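Local atomic coordinates of uncharacterized protein (Bacteroides ovatus, PDB entry 4QEY), a protein that is of unknown function but belongs to the DUF4425 family, and may act as a calcium-binding lipoprotein related to PLAT/LH2 and C2 domains. Residues His13-Glu18 against Val97-Asp102; Met75-Gly80 against Asn123-Thr128; Leu93-Ile98 against Lys111-Lys116. One frame throughout, in Å; residues are numbered along the deposited sequence.

Contact 1: His13-Glu18 against Val97-Asp102. With EDO (1,2-ethanediol), chain O; EDO (1,2-ethanediol), chain N.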
loop_
_atom_site.group_PDB
_atom_site.type_symbol
_atom_site.label_atom_id
_atom_site.label_comp_id
_atom_site.label_asym_id
_atom_site.label_seq_id
_atom_site.Cartn_x
_atom_site.Cartn_y
_atom_site.Cartn_z
ATOM N N HIS A 13 -1.272 -10.520 8.594
ATOM C CA HIS A 13 -1.885 -9.437 7.826
ATOM C C HIS A 13 -0.812 -8.831 6.940
ATOM O O HIS A 13 0.261 -8.494 7.441
ATOM C CB HIS A 13 -2.533 -8.400 8.750
ATOM C CG HIS A 13 -3.786 -8.885 9.401
ATOM N ND1 HIS A 13 -5.011 -8.351 9.076
ATOM C CD2 HIS A 13 -3.970 -9.879 10.296
ATOM C CE1 HIS A 13 -5.898 -8.997 9.813
ATOM N NE2 HIS A 13 -5.316 -9.925 10.563
ATOM N N LYS A 14 -1.071 -8.778 5.619
ATOM C CA LYS A 14 -0.121 -8.313 4.612
ATOM C C LYS A 14 -0.817 -7.472 3.560
ATOM O O LYS A 14 -1.926 -7.791 3.153
ATOM C CB LYS A 14 0.555 -9.540 3.961
ATOM C CG LYS A 14 1.595 -9.280 2.866
ATOM C CD LYS A 14 2.082 -10.611 2.343
ATOM C CE LYS A 14 3.115 -10.534 1.258
ATOM N NZ LYS A 14 3.501 -11.902 0.813
ATOM N N ILE A 15 -0.170 -6.384 3.131
ATOM C CA ILE A 15 -0.670 -5.517 2.073
ATOM C C ILE A 15 0.476 -5.319 1.074
ATOM O O ILE A 15 1.586 -4.940 1.457
ATOM C CB ILE A 15 -1.279 -4.168 2.561
ATOM C CG1 ILE A 15 -2.516 -4.406 3.475
ATOM C CG2 ILE A 15 -1.664 -3.296 1.356
ATOM C CD1 ILE A 15 -3.191 -3.172 4.070
ATOM N N VAL A 16 0.202 -5.624 -0.203
ATOM C CA VAL A 16 1.145 -5.453 -1.300
ATOM C C VAL A 16 0.635 -4.311 -2.188
ATOM O O VAL A 16 -0.537 -4.297 -2.593
ATOM C CB VAL A 16 1.362 -6.767 -2.100
ATOM C CG1 VAL A 16 2.383 -6.571 -3.229
ATOM C CG2 VAL A 16 1.800 -7.902 -1.183
ATOM N N VAL A 17 1.515 -3.335 -2.451
ATOM C CA VAL A 17 1.259 -2.199 -3.327
ATOM C C VAL A 17 2.134 -2.398 -4.565
ATOM O O VAL A 17 3.330 -2.678 -4.447
ATOM C CB VAL A 17 1.489 -0.821 -2.625
ATOM C CG1 VAL A 17 1.180 0.345 -3.566
ATOM C CG2 VAL A 17 0.648 -0.709 -1.351
ATOM N N GLU A 18 1.513 -2.331 -5.750
ATOM C CA GLU A 18 2.193 -2.458 -7.037
ATOM C C GLU A 18 1.874 -1.261 -7.916
ATOM O O GLU A 18 0.737 -0.779 -7.914
ATOM C CB GLU A 18 1.821 -3.754 -7.755
ATOM C CG GLU A 18 2.437 -5.006 -7.166
ATOM C CD GLU A 18 2.231 -6.290 -7.952
ATOM O OE1 GLU A 18 1.408 -6.303 -8.894
ATOM O OE2 GLU A 18 2.888 -7.297 -7.608
ATOM N N VAL A 97 -3.567 -2.433 -4.932
ATOM C CA VAL A 97 -3.374 -2.590 -3.489
ATOM C C VAL A 97 -4.091 -3.882 -3.102
ATOM O O VAL A 97 -5.319 -3.938 -3.196
ATOM C CB VAL A 97 -3.841 -1.367 -2.658
ATOM C CG1 VAL A 97 -3.429 -1.529 -1.206
ATOM C CG2 VAL A 97 -3.292 -0.051 -3.226
ATOM N N ILE A 98 -3.335 -4.936 -2.750
ATOM C CA ILE A 98 -3.942 -6.231 -2.415
ATOM C C ILE A 98 -3.636 -6.568 -0.947
ATOM O O ILE A 98 -2.474 -6.584 -0.526
ATOM C CB ILE A 98 -3.509 -7.383 -3.362
ATOM C CG1 ILE A 98 -3.657 -6.978 -4.847
ATOM C CG2 ILE A 98 -4.351 -8.613 -3.076
ATOM C CD1 ILE A 98 -2.979 -7.905 -5.841
ATOM N N ALA A 99 -4.708 -6.841 -0.189
ATOM C CA ALA A 99 -4.664 -7.178 1.227
ATOM C C ALA A 99 -4.865 -8.677 1.430
ATOM O O ALA A 99 -5.735 -9.293 0.797
ATOM C CB ALA A 99 -5.724 -6.394 1.979
ATOM N N TYR A 100 -4.043 -9.263 2.309
ATOM C CA TYR A 100 -4.052 -10.686 2.627
ATOM C C TYR A 100 -4.092 -10.942 4.133
ATOM O O TYR A 100 -3.618 -10.121 4.919
ATOM C CB TYR A 100 -2.794 -11.384 2.055
ATOM C CG TYR A 100 -2.528 -11.198 0.579
ATOM C CD1 TYR A 100 -1.752 -10.135 0.120
ATOM C CD2 TYR A 100 -2.964 -12.138 -0.355
ATOM C CE1 TYR A 100 -1.471 -9.974 -1.236
ATOM C CE2 TYR A 100 -2.689 -11.989 -1.717
ATOM C CZ TYR A 100 -1.931 -10.909 -2.151
ATOM O OH TYR A 100 -1.653 -10.727 -3.485
ATOM N N ILE A 101 -4.639 -12.101 4.525
ATOM C CA ILE A 101 -4.625 -12.653 5.879
ATOM C C ILE A 101 -4.223 -14.101 5.677
ATOM O O ILE A 101 -4.988 -14.871 5.077
ATOM C CB ILE A 101 -5.910 -12.466 6.735
ATOM C CG1 ILE A 101 -6.364 -10.988 6.799
ATOM C CG2 ILE A 101 -5.680 -13.035 8.145
ATOM C CD1 ILE A 101 -7.783 -10.763 7.437
ATOM N N ASP A 102 -2.985 -14.444 6.085
ATOM C CA ASP A 102 -2.376 -15.777 5.943
ATOM C C ASP A 102 -2.372 -16.200 4.451
ATOM O O ASP A 102 -2.803 -17.301 4.102
ATOM C CB ASP A 102 -3.073 -16.836 6.828
ATOM C CG ASP A 102 -2.916 -16.620 8.318
ATOM O OD1 ASP A 102 -1.813 -16.220 8.748
ATOM O OD2 ASP A 102 -3.865 -16.942 9.063
HETATM C C1 EDO O . 1.134 -13.967 -1.997
HETATM O O1 EDO O . 1.746 -12.707 -2.248
HETATM C C2 EDO O . 0.297 -13.836 -0.725
HETATM O O2 EDO O . 1.154 -13.386 0.323
HETATM C C1 EDO N . -0.878 -3.128 -11.555
HETATM O O1 EDO N . -0.169 -1.933 -11.290
HETATM C C2 EDO N . -0.054 -4.300 -10.966
HETATM O O2 EDO N . 1.278 -4.365 -11.503
#
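Ile101 lies against one face of the His13 imidazole, the two side chains running alongside each other in the same direction. Its CG1 stands 3.9 Å from the centroid of the His13 ring and 21° off the ring normal, a CH-pi contact displaced toward the ND1-CE1 side, while Ile101 CD1 meets His13 CE1 at 3.5 Å. Both ring nitrogens have partners outside the two segments, ND1 with Thr128 OG1 and NE2 with Thr9 O, so the rotation of the ring is fixed by polar bonds as well as by packing. On the same side of the sheet, Ile15 divides its branches between two neighbours: CG2, anti to the backbone N with CG1 at chi1 -62°, meets Val97 CG1 at 3.6 Å, and Ile15 CG1 reaches Ala99 CB at 4.1 Å. The Val97 CG1 methyl also takes Val17 CG2 beside it. These residues form part of the core of a beta-sandwich, in which strands 13-21 and 92-101 are the two inner strands of one four-stranded antiparallel sheet, and Met76 and Cys78 of the other sheet pack on His13, Ile15 and Val17 of strand 13-21. Lys14 and Tyr100, like Val16 and Ile98, are hydrogen-bonded pairs with side chains on the opposite side of the sheet. There the Val16 CG2 methyl approaches Tyr100 CE1 obliquely at 3.9 Å. A 1,2-ethanediol, probably from the crystallisation liquor, places C2 over one face of the phenol ring. The fully extended Lys14 chain carries NZ to 2.8 Å from O2 of this diol, which Asn103 also binds.

Contact 2: Met75-Gly80 against Asn123-Thr128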
loop_
_atom_site.group_PDB
_atom_site.type_symbol
_atom_site.label_atom_id
_atom_site.label_comp_id
_atom_site.label_asym_id
_atom_site.label_seq_id
_atom_site.Cartn_x
_atom_site.Cartn_y
_atom_site.Cartn_z
HETATM N N MSE A 75 -5.051 -6.617 12.304
HETATM C CA MSE A 75 -5.438 -5.626 11.301
HETATM C C MSE A 75 -4.244 -4.929 10.675
HETATM O O MSE A 75 -3.259 -4.679 11.367
HETATM C CB MSE A 75 -6.314 -4.562 11.982
HETATM C CG MSE A 75 -7.021 -3.659 11.017
HETATM SE SE MSE A 75 -7.104 -1.874 11.692
HETATM C CE MSE A 75 -5.135 -1.352 11.523
HETATM N N MSE A 76 -4.356 -4.551 9.392
HETATM C CA MSE A 76 -3.359 -3.731 8.704
HETATM C C MSE A 76 -4.064 -2.724 7.790
HETATM O O MSE A 76 -5.042 -3.078 7.125
HETATM C CB MSE A 76 -2.325 -4.541 7.909
HETATM C CG MSE A 76 -1.282 -3.623 7.246
HETATM SE SE MSE A 76 0.191 -4.456 6.354
HETATM C CE MSE A 76 1.070 -5.080 7.901
ATOM N N THR A 77 -3.563 -1.478 7.767
ATOM C CA THR A 77 -4.084 -0.402 6.926
ATOM C C THR A 77 -2.964 0.159 6.062
ATOM O O THR A 77 -1.827 0.305 6.511
ATOM C CB THR A 77 -4.736 0.703 7.778
ATOM O OG1 THR A 77 -5.795 0.116 8.520
ATOM C CG2 THR A 77 -5.313 1.837 6.943
ATOM N N CYS A 78 -3.300 0.467 4.818
ATOM C CA CYS A 78 -2.398 1.102 3.876
ATOM C C CYS A 78 -3.062 2.348 3.348
ATOM O O CYS A 78 -4.148 2.284 2.773
ATOM C CB CYS A 78 -1.989 0.158 2.748
ATOM S SG CYS A 78 -0.895 0.919 1.520
ATOM N N ALA A 79 -2.421 3.481 3.577
ATOM C CA ALA A 79 -2.868 4.787 3.085
ATOM C C ALA A 79 -1.862 5.308 2.116
ATOM O O ALA A 79 -0.666 5.262 2.402
ATOM C CB ALA A 79 -3.056 5.755 4.238
ATOM N N GLY A 80 -2.325 5.755 0.964
ATOM C CA GLY A 80 -1.427 6.267 -0.058
ATOM C C GLY A 80 -1.866 7.554 -0.731
ATOM O O GLY A 80 -3.036 7.948 -0.674
ATOM N N ASN A 123 -5.770 10.121 -3.620
ATOM C CA ASN A 123 -5.553 9.389 -2.368
ATOM C C ASN A 123 -6.269 8.065 -2.369
ATOM O O ASN A 123 -7.271 7.896 -3.082
ATOM C CB ASN A 123 -6.039 10.216 -1.169
ATOM C CG ASN A 123 -5.334 11.528 -1.007
ATOM O OD1 ASN A 123 -4.234 11.604 -0.451
ATOM N ND2 ASN A 123 -5.958 12.589 -1.502
ATOM N N PHE A 124 -5.764 7.120 -1.559
ATOM C CA PHE A 124 -6.402 5.820 -1.382
ATOM C C PHE A 124 -6.122 5.308 0.012
ATOM O O PHE A 124 -5.149 5.723 0.647
ATOM C CB PHE A 124 -5.973 4.782 -2.446
ATOM C CG PHE A 124 -4.521 4.396 -2.463
ATOM C CD1 PHE A 124 -4.024 3.453 -1.566
ATOM C CD2 PHE A 124 -3.651 4.945 -3.400
ATOM C CE1 PHE A 124 -2.666 3.100 -1.571
ATOM C CE2 PHE A 124 -2.298 4.586 -3.415
ATOM C CZ PHE A 124 -1.817 3.650 -2.510
ATOM N N SER A 125 -6.989 4.406 0.483
ATOM C CA SER A 125 -6.898 3.758 1.794
ATOM C C SER A 125 -7.513 2.385 1.691
ATOM O O SER A 125 -8.676 2.256 1.278
ATOM C CB SER A 125 -7.577 4.605 2.870
ATOM O OG SER A 125 -7.500 3.978 4.137
ATOM N N VAL A 126 -6.715 1.348 1.990
ATOM C CA VAL A 126 -7.146 -0.061 1.928
ATOM C C VAL A 126 -6.720 -0.768 3.212
ATOM O O VAL A 126 -5.598 -0.585 3.682
ATOM C CB VAL A 126 -6.583 -0.786 0.665
ATOM C CG1 VAL A 126 -7.091 -2.226 0.559
ATOM C CG2 VAL A 126 -6.916 -0.016 -0.613
ATOM N N SER A 127 -7.608 -1.579 3.766
ATOM C CA SER A 127 -7.350 -2.320 4.990
ATOM C C SER A 127 -7.666 -3.807 4.787
ATOM O O SER A 127 -8.404 -4.155 3.855
ATOM C CB SER A 127 -8.178 -1.735 6.132
ATOM O OG SER A 127 -7.923 -2.394 7.360
ATOM N N THR A 128 -7.096 -4.683 5.650
ATOM C CA THR A 128 -7.344 -6.132 5.612
ATOM C C THR A 128 -8.680 -6.475 6.271
ATOM O O THR A 128 -9.211 -7.544 6.008
ATOM C CB THR A 128 -6.210 -6.910 6.306
ATOM O OG1 THR A 128 -6.047 -6.407 7.635
ATOM C CG2 THR A 128 -4.882 -6.840 5.556
#
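Gly80 and Phe124, like Cys78 and Val126, are hydrogen-bonded pairs of two strands running antiparallel at 168°, with axes 4.7 Å apart. Each pair makes both of its backbone hydrogen bonds, among them Gly80 N to Phe124 O at 2.8 Å. At Met76, a selenomethionine, the ladder gains side-chain bonds: its carbonyl accepts Thr128 N at 3.0 Å along with Ser127 OG, which comes from above the carbonyl plane. Thr128 OG1 in turn takes the N-H of Met76 at 3.1 Å, and it has a further partner in His13. The Phe124 ring lies flat over the glycine: chi1 of 63° sets CG between the backbone N and the carbonyl carbon and turns the ring across the strand, where Gly80 CA sits 3.7 Å from its centroid. Cys78 SG lies near the ring plane, 4.2 Å from Phe124 CE1. An alanine in place of Phe124 would take away the ring and is likely to leave a gap over Gly80 and beside Cys78. The ring also meets Ile95, Val97 and Tyr113 of the facing sheet, making this a strand pair of a beta-sandwich, consistent with the PLAT/C2-like family assignment, with strand 121-127 at a sheet edge.

Contact 3: Leu93-Ile98 against Lys111-Lys116. With EDO (1,2-ethanediol), chain N.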
loop_
_atom_site.group_PDB
_atom_site.type_symbol
_atom_site.label_atom_id
_atom_site.label_comp_id
_atom_site.label_asym_id
_atom_site.label_seq_id
_atom_site.Cartn_x
_atom_site.Cartn_y
_atom_site.Cartn_z
ATOM N N LEU A 93 -0.680 6.041 -14.569
ATOM C CA LEU A 93 -0.158 5.239 -13.478
ATOM C C LEU A 93 -1.211 4.249 -13.076
ATOM O O LEU A 93 -2.351 4.627 -12.829
ATOM C CB LEU A 93 0.314 6.048 -12.257
ATOM C CG LEU A 93 1.128 5.226 -11.226
ATOM C CD1 LEU A 93 2.530 4.969 -11.728
ATOM C CD2 LEU A 93 1.213 5.925 -9.907
ATOM N N LYS A 94 -0.825 2.979 -13.017
ATOM C CA LYS A 94 -1.672 1.879 -12.576
ATOM C C LYS A 94 -1.223 1.466 -11.199
ATOM O O LYS A 94 -0.029 1.227 -10.988
ATOM C CB LYS A 94 -1.625 0.693 -13.562
ATOM C CG LYS A 94 -2.780 0.526 -14.497
ATOM C CD LYS A 94 -2.637 -0.835 -15.158
ATOM C CE LYS A 94 -3.629 -1.048 -16.273
ATOM N NZ LYS A 94 -3.364 -2.318 -17.004
ATOM N N ILE A 95 -2.160 1.420 -10.249
ATOM C CA ILE A 95 -1.907 1.032 -8.859
ATOM C C ILE A 95 -2.779 -0.141 -8.481
ATOM O O ILE A 95 -3.980 -0.118 -8.751
ATOM C CB ILE A 95 -2.166 2.247 -7.903
ATOM C CG1 ILE A 95 -1.162 3.411 -8.128
ATOM C CG2 ILE A 95 -2.233 1.855 -6.419
ATOM C CD1 ILE A 95 0.312 3.115 -7.770
ATOM N N SER A 96 -2.184 -1.158 -7.849
ATOM C CA SER A 96 -2.949 -2.259 -7.281
ATOM C C SER A 96 -2.561 -2.379 -5.810
ATOM O O SER A 96 -1.372 -2.326 -5.477
ATOM C CB SER A 96 -2.769 -3.574 -8.038
ATOM O OG SER A 96 -1.546 -4.230 -7.751
ATOM N N VAL A 97 -3.567 -2.433 -4.932
ATOM C CA VAL A 97 -3.374 -2.590 -3.489
ATOM C C VAL A 97 -4.091 -3.882 -3.102
ATOM O O VAL A 97 -5.319 -3.938 -3.196
ATOM C CB VAL A 97 -3.841 -1.367 -2.658
ATOM C CG1 VAL A 97 -3.429 -1.529 -1.206
ATOM C CG2 VAL A 97 -3.292 -0.051 -3.226
ATOM N N ILE A 98 -3.335 -4.936 -2.750
ATOM C CA ILE A 98 -3.942 -6.231 -2.415
ATOM C C ILE A 98 -3.636 -6.568 -0.947
ATOM O O ILE A 98 -2.474 -6.584 -0.526
ATOM C CB ILE A 98 -3.509 -7.383 -3.362
ATOM C CG1 ILE A 98 -3.657 -6.978 -4.847
ATOM C CG2 ILE A 98 -4.351 -8.613 -3.076
ATOM C CD1 ILE A 98 -2.979 -7.905 -5.841
ATOM N N LYS A 111 -6.609 0.928 -9.202
ATOM C CA LYS A 111 -6.770 2.318 -9.630
ATOM C C LYS A 111 -5.871 2.645 -10.813
ATOM O O LYS A 111 -4.769 2.107 -10.926
ATOM C CB LYS A 111 -6.465 3.285 -8.470
ATOM C CG LYS A 111 -7.591 3.454 -7.449
ATOM C CD LYS A 111 -8.717 4.379 -7.961
ATOM C CE LYS A 111 -9.762 4.669 -6.912
ATOM N NZ LYS A 111 -10.798 5.602 -7.426
ATOM N N GLU A 112 -6.352 3.538 -11.687
ATOM C CA GLU A 112 -5.604 4.045 -12.834
ATOM C C GLU A 112 -5.727 5.568 -12.841
ATOM O O GLU A 112 -6.841 6.089 -12.817
ATOM C CB GLU A 112 -6.062 3.421 -14.158
ATOM C CG GLU A 112 -5.151 3.778 -15.326
ATOM C CD GLU A 112 -5.552 3.277 -16.699
ATOM O OE1 GLU A 112 -6.765 3.263 -17.010
ATOM O OE2 GLU A 112 -4.635 2.978 -17.498
ATOM N N TYR A 113 -4.584 6.269 -12.810
ATOM C CA TYR A 113 -4.498 7.725 -12.767
ATOM C C TYR A 113 -3.982 8.251 -14.089
ATOM O O TYR A 113 -3.018 7.718 -14.616
ATOM C CB TYR A 113 -3.584 8.166 -11.601
ATOM C CG TYR A 113 -4.029 7.592 -10.273
ATOM C CD1 TYR A 113 -5.117 8.123 -9.594
ATOM C CD2 TYR A 113 -3.394 6.484 -9.721
ATOM C CE1 TYR A 113 -5.560 7.579 -8.395
ATOM C CE2 TYR A 113 -3.826 5.933 -8.512
ATOM C CZ TYR A 113 -4.897 6.504 -7.836
ATOM O OH TYR A 113 -5.367 5.990 -6.646
ATOM N N ILE A 114 -4.634 9.276 -14.642
ATOM C CA ILE A 114 -4.252 9.895 -15.920
ATOM C C ILE A 114 -4.136 11.412 -15.723
ATOM O O ILE A 114 -5.070 12.048 -15.214
ATOM C CB ILE A 114 -5.260 9.537 -17.061
ATOM C CG1 ILE A 114 -5.558 8.002 -17.102
ATOM C CG2 ILE A 114 -4.757 10.067 -18.433
ATOM C CD1 ILE A 114 -6.748 7.556 -17.944
ATOM N N THR A 115 -2.988 11.985 -16.128
ATOM C CA THR A 115 -2.718 13.423 -16.014
ATOM C C THR A 115 -3.548 14.215 -17.052
ATOM O O THR A 115 -3.845 13.701 -18.139
ATOM C CB THR A 115 -1.226 13.714 -16.170
ATOM O OG1 THR A 115 -0.785 13.323 -17.470
ATOM C CG2 THR A 115 -0.393 13.053 -15.110
ATOM N N LYS A 116 -3.904 15.468 -16.699
ATOM C CA LYS A 116 -4.716 16.370 -17.522
ATOM C C LYS A 116 -3.944 17.654 -17.916
ATOM O O LYS A 116 -4.468 18.490 -18.666
ATOM C CB LYS A 116 -6.005 16.763 -16.760
ATOM C CG LYS A 116 -6.976 15.639 -16.476
HETATM C C1 EDO N . -0.878 -3.128 -11.555
HETATM O O1 EDO N . -0.169 -1.933 -11.290
HETATM C C2 EDO N . -0.054 -4.300 -10.966
HETATM O O2 EDO N . 1.278 -4.365 -11.503
#
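Ile95 and Lys111 exchange two nearly straight backbone hydrogen bonds, Ile95 N to Lys111 O at 2.8 Å and Lys111 N to Ile95 O at 2.9 Å, with N-H...O angles of 179° and 178°. Leu93 and Tyr113 form the next such pair, Tyr113 N reaching Leu93 O at 2.8 Å. A weaker bond, 3.2 Å, runs from O1 of a 1,2-ethanediol to Lys94 O; the diol, probably from the crystallisation liquor, is also held by Ser20. The backbone bonds join the two arms of the beta hairpin made by strands 92-101 and 104-114, the second of which is the outermost strand of its sheet in the sandwich. Between the two pairs, Lys94 and Glu112 meet through their aliphatic parts, CG to CG at 4.1 Å; their charged ends, Lys94 NZ and Glu112 OE2, are 5.5 Å apart and not in contact. On the inward side, Tyr113 presents its ring edge to Ile95: CE2 meets Ile95 CG1 at 3.7 Å, in the plane of the ring. With its CG anti to the carbonyl carbon, chi1 -55°, the ring extends beside Ile95, and it also packs against Phe124 of strand 121-127. Phe26 of strand 26-36 packs on Leu93.

In the fold
Contacts 1 and 3 use successive parts of strand 92-101, with Val97 and Ile98 common to both, and lie in one sheet, their centres about 17 Å apart; Glu18 N makes a probable backbone hydrogen bond to Ser96 O, 2.9 Å, between them, and one ethanediol touches both. Contact 2 belongs to the facing sheet, its centre about 9 Å from that of contact 1 and about 15 Å from that of contact 3. A probable hydrogen bond, His13 ND1 to Thr128 OG1 at 2.6 Å, ties contact 2 to contact 1. Farther along, Phe124 CD2 packs on Tyr113 OH at 3.8 Å, joining contacts 2 and 3 through the sandwich core.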